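Local coordinates for protein Lys-gingipain W83 (Porphyromonas gingivalis, PDB 6I9A) that cleaves proteins after lysine as a secreted cysteine endopeptidase and may serve the bacterium as a virulence factor in periodontal disease, at residues N131-D134 / K135-Y139. Numbering follows the deposited sequence.
Sequences NIID and KVLMY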
loop_
_atom_site.group_PDB
_atom_site.type_symbol
_atom_site.label_atom_id
_atom_site.label_comp_id
_atom_site.label_asym_id
_atom_site.label_seq_id
_atom_site.Cartn_x
_atom_site.Cartn_y
_atom_site.Cartn_z
ATOM N N ASN A 131 -1.381 12.185 -12.088
ATOM C CA ASN A 131 -1.324 10.879 -12.749
ATOM C C ASN A 131 -1.500 9.763 -11.736
ATOM O O ASN A 131 -2.189 8.770 -11.967
ATOM C CB ASN A 131 0.007 10.702 -13.432
ATOM C CG ASN A 131 0.189 11.574 -14.626
ATOM O OD1 ASN A 131 -0.778 12.170 -15.145
ATOM N ND2 ASN A 131 1.417 11.693 -15.120
ATOM N N ILE A 132 -0.793 9.879 -10.595
ATOM C CA ILE A 132 -0.896 8.829 -9.565
ATOM C C ILE A 132 -2.307 8.782 -9.032
ATOM O O ILE A 132 -2.909 7.712 -8.894
ATOM C CB ILE A 132 0.080 9.105 -8.402
ATOM C CG1 ILE A 132 1.535 9.211 -8.895
ATOM C CG2 ILE A 132 -0.076 8.006 -7.312
ATOM C CD1 ILE A 132 2.521 9.656 -7.807
ATOM N N ILE A 133 -2.830 9.984 -8.664
ATOM C CA ILE A 133 -4.169 10.041 -8.053
ATOM C C ILE A 133 -5.230 9.471 -8.962
ATOM O O ILE A 133 -6.137 8.769 -8.503
ATOM C CB ILE A 133 -4.470 11.519 -7.693
ATOM C CG1 ILE A 133 -3.549 11.948 -6.565
ATOM C CG2 ILE A 133 -5.973 11.716 -7.336
ATOM C CD1 ILE A 133 -3.556 13.461 -6.318
ATOM N N ASP A 134 -5.161 9.778 -10.281
ATOM C CA ASP A 134 -6.228 9.273 -11.174
ATOM C C ASP A 134 -6.262 7.749 -11.201
ATOM O O ASP A 134 -7.325 7.112 -11.302
ATOM C CB ASP A 134 -6.015 9.821 -12.569
ATOM C CG ASP A 134 -6.320 11.304 -12.683
ATOM O OD1 ASP A 134 -7.018 11.864 -11.789
ATOM O OD2 ASP A 134 -5.894 11.913 -13.684
ATOM N N LYS A 135 -5.083 7.110 -11.114
ATOM C CA LYS A 135 -5.047 5.636 -11.085
ATOM C C LYS A 135 -5.618 5.103 -9.790
ATOM O O LYS A 135 -6.369 4.135 -9.753
ATOM C CB LYS A 135 -3.616 5.136 -11.296
ATOM C CG LYS A 135 -3.137 5.440 -12.749
ATOM C CD LYS A 135 -1.728 4.890 -13.035
ATOM C CE LYS A 135 -0.669 5.757 -12.434
ATOM N NZ LYS A 135 0.707 5.234 -12.761
ATOM N N VAL A 136 -5.236 5.739 -8.662
ATOM C CA VAL A 136 -5.783 5.336 -7.349
ATOM C C VAL A 136 -7.297 5.453 -7.324
ATOM O O VAL A 136 -7.976 4.548 -6.876
ATOM C CB VAL A 136 -5.157 6.187 -6.228
ATOM C CG1 VAL A 136 -5.877 5.946 -4.914
ATOM C CG2 VAL A 136 -3.666 5.894 -6.128
ATOM N N LEU A 137 -7.837 6.573 -7.831
ATOM C CA LEU A 137 -9.282 6.815 -7.797
ATOM C C LEU A 137 -10.015 5.768 -8.635
ATOM O O LEU A 137 -11.044 5.237 -8.208
ATOM C CB LEU A 137 -9.599 8.232 -8.332
ATOM C CG LEU A 137 -9.170 9.394 -7.432
ATOM C CD1 LEU A 137 -9.411 10.732 -8.103
ATOM C CD2 LEU A 137 -9.962 9.350 -6.124
ATOM N N MET A 138 -9.500 5.475 -9.838
ATOM C CA MET A 138 -10.181 4.479 -10.663
ATOM C C MET A 138 -10.164 3.120 -9.988
ATOM O O MET A 138 -11.156 2.386 -9.960
ATOM C CB MET A 138 -9.522 4.383 -12.037
ATOM C CG MET A 138 -10.111 3.233 -12.829
ATOM S SD MET A 138 -9.832 3.287 -14.605
ATOM C CE MET A 138 -11.030 4.602 -15.039
ATOM N N TYR A 139 -9.011 2.774 -9.372
ATOM C CA TYR A 139 -8.909 1.467 -8.749
ATOM C C TYR A 139 -9.813 1.345 -7.524
ATOM O O TYR A 139 -10.590 0.383 -7.383
ATOM C CB TYR A 139 -7.435 1.214 -8.349
ATOM C CG TYR A 139 -7.208 -0.188 -7.822
ATOM C CD1 TYR A 139 -6.932 -1.248 -8.697
ATOM C CD2 TYR A 139 -7.275 -0.463 -6.454
ATOM C CE1 TYR A 139 -6.741 -2.524 -8.228
ATOM C CE2 TYR A 139 -7.076 -1.749 -5.973
ATOM C CZ TYR A 139 -6.774 -2.764 -6.859
ATOM O OH TYR A 139 -6.553 -4.027 -6.378
#
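Ile133 and Leu137, one helical turn apart, lie side by side and point the same way, with Ile133 CG2 3.7 Å from Leu137 CD1. In Ile133, CG2 lies anti to the backbone N, with CG1 beside that N (chi1 -68°), which puts the CG2 methyl on the side of Leu137. Beneath the pair, Leu137 N donates to Ile133 O at 2.9 Å. The next bond runs from Val136 N to Ile132 O (3.1 Å). Here the methyls meet less closely than in the first pair, Ile132 CG2 lying 4.3 Å from Val136 CG2. The branched side chains of Ile133, Val136 and Leu137 suit the face turned to helix 25-37.

The Asn131 end of the turn is held less firmly. The weak bond from Lys135 N to Asn131 O stretches to 3.4 Å. The lysine chain bends at chi3 (-78°), bringing CE within 3.4 Å of the same Asn131 O. Its long apolar stem suits a buried path, and its ammonium NZ hydrogen-bonds backbone carbonyls including those of Thr266 and Val268; Asn131 ND2 similarly donates to Arg267 O. Asp134, partly exposed, adds chiefly its backbone carbonyl, which accepts a hydrogen bond from Met138 N (3.1 Å); an acidic side chain fits this more open flank.

All this belongs to helix 126-141 of the C25 peptidase region, following strand 117-121 at the edge of the four-stranded parallel sheet. From helix 25-37, Trp31 packs on Ile133 and Val136, and Trp34 on Leu137, while Asn131 and Lys135 reach the segment joining helix 261-267 to strand 273-279 of the six-stranded sheet.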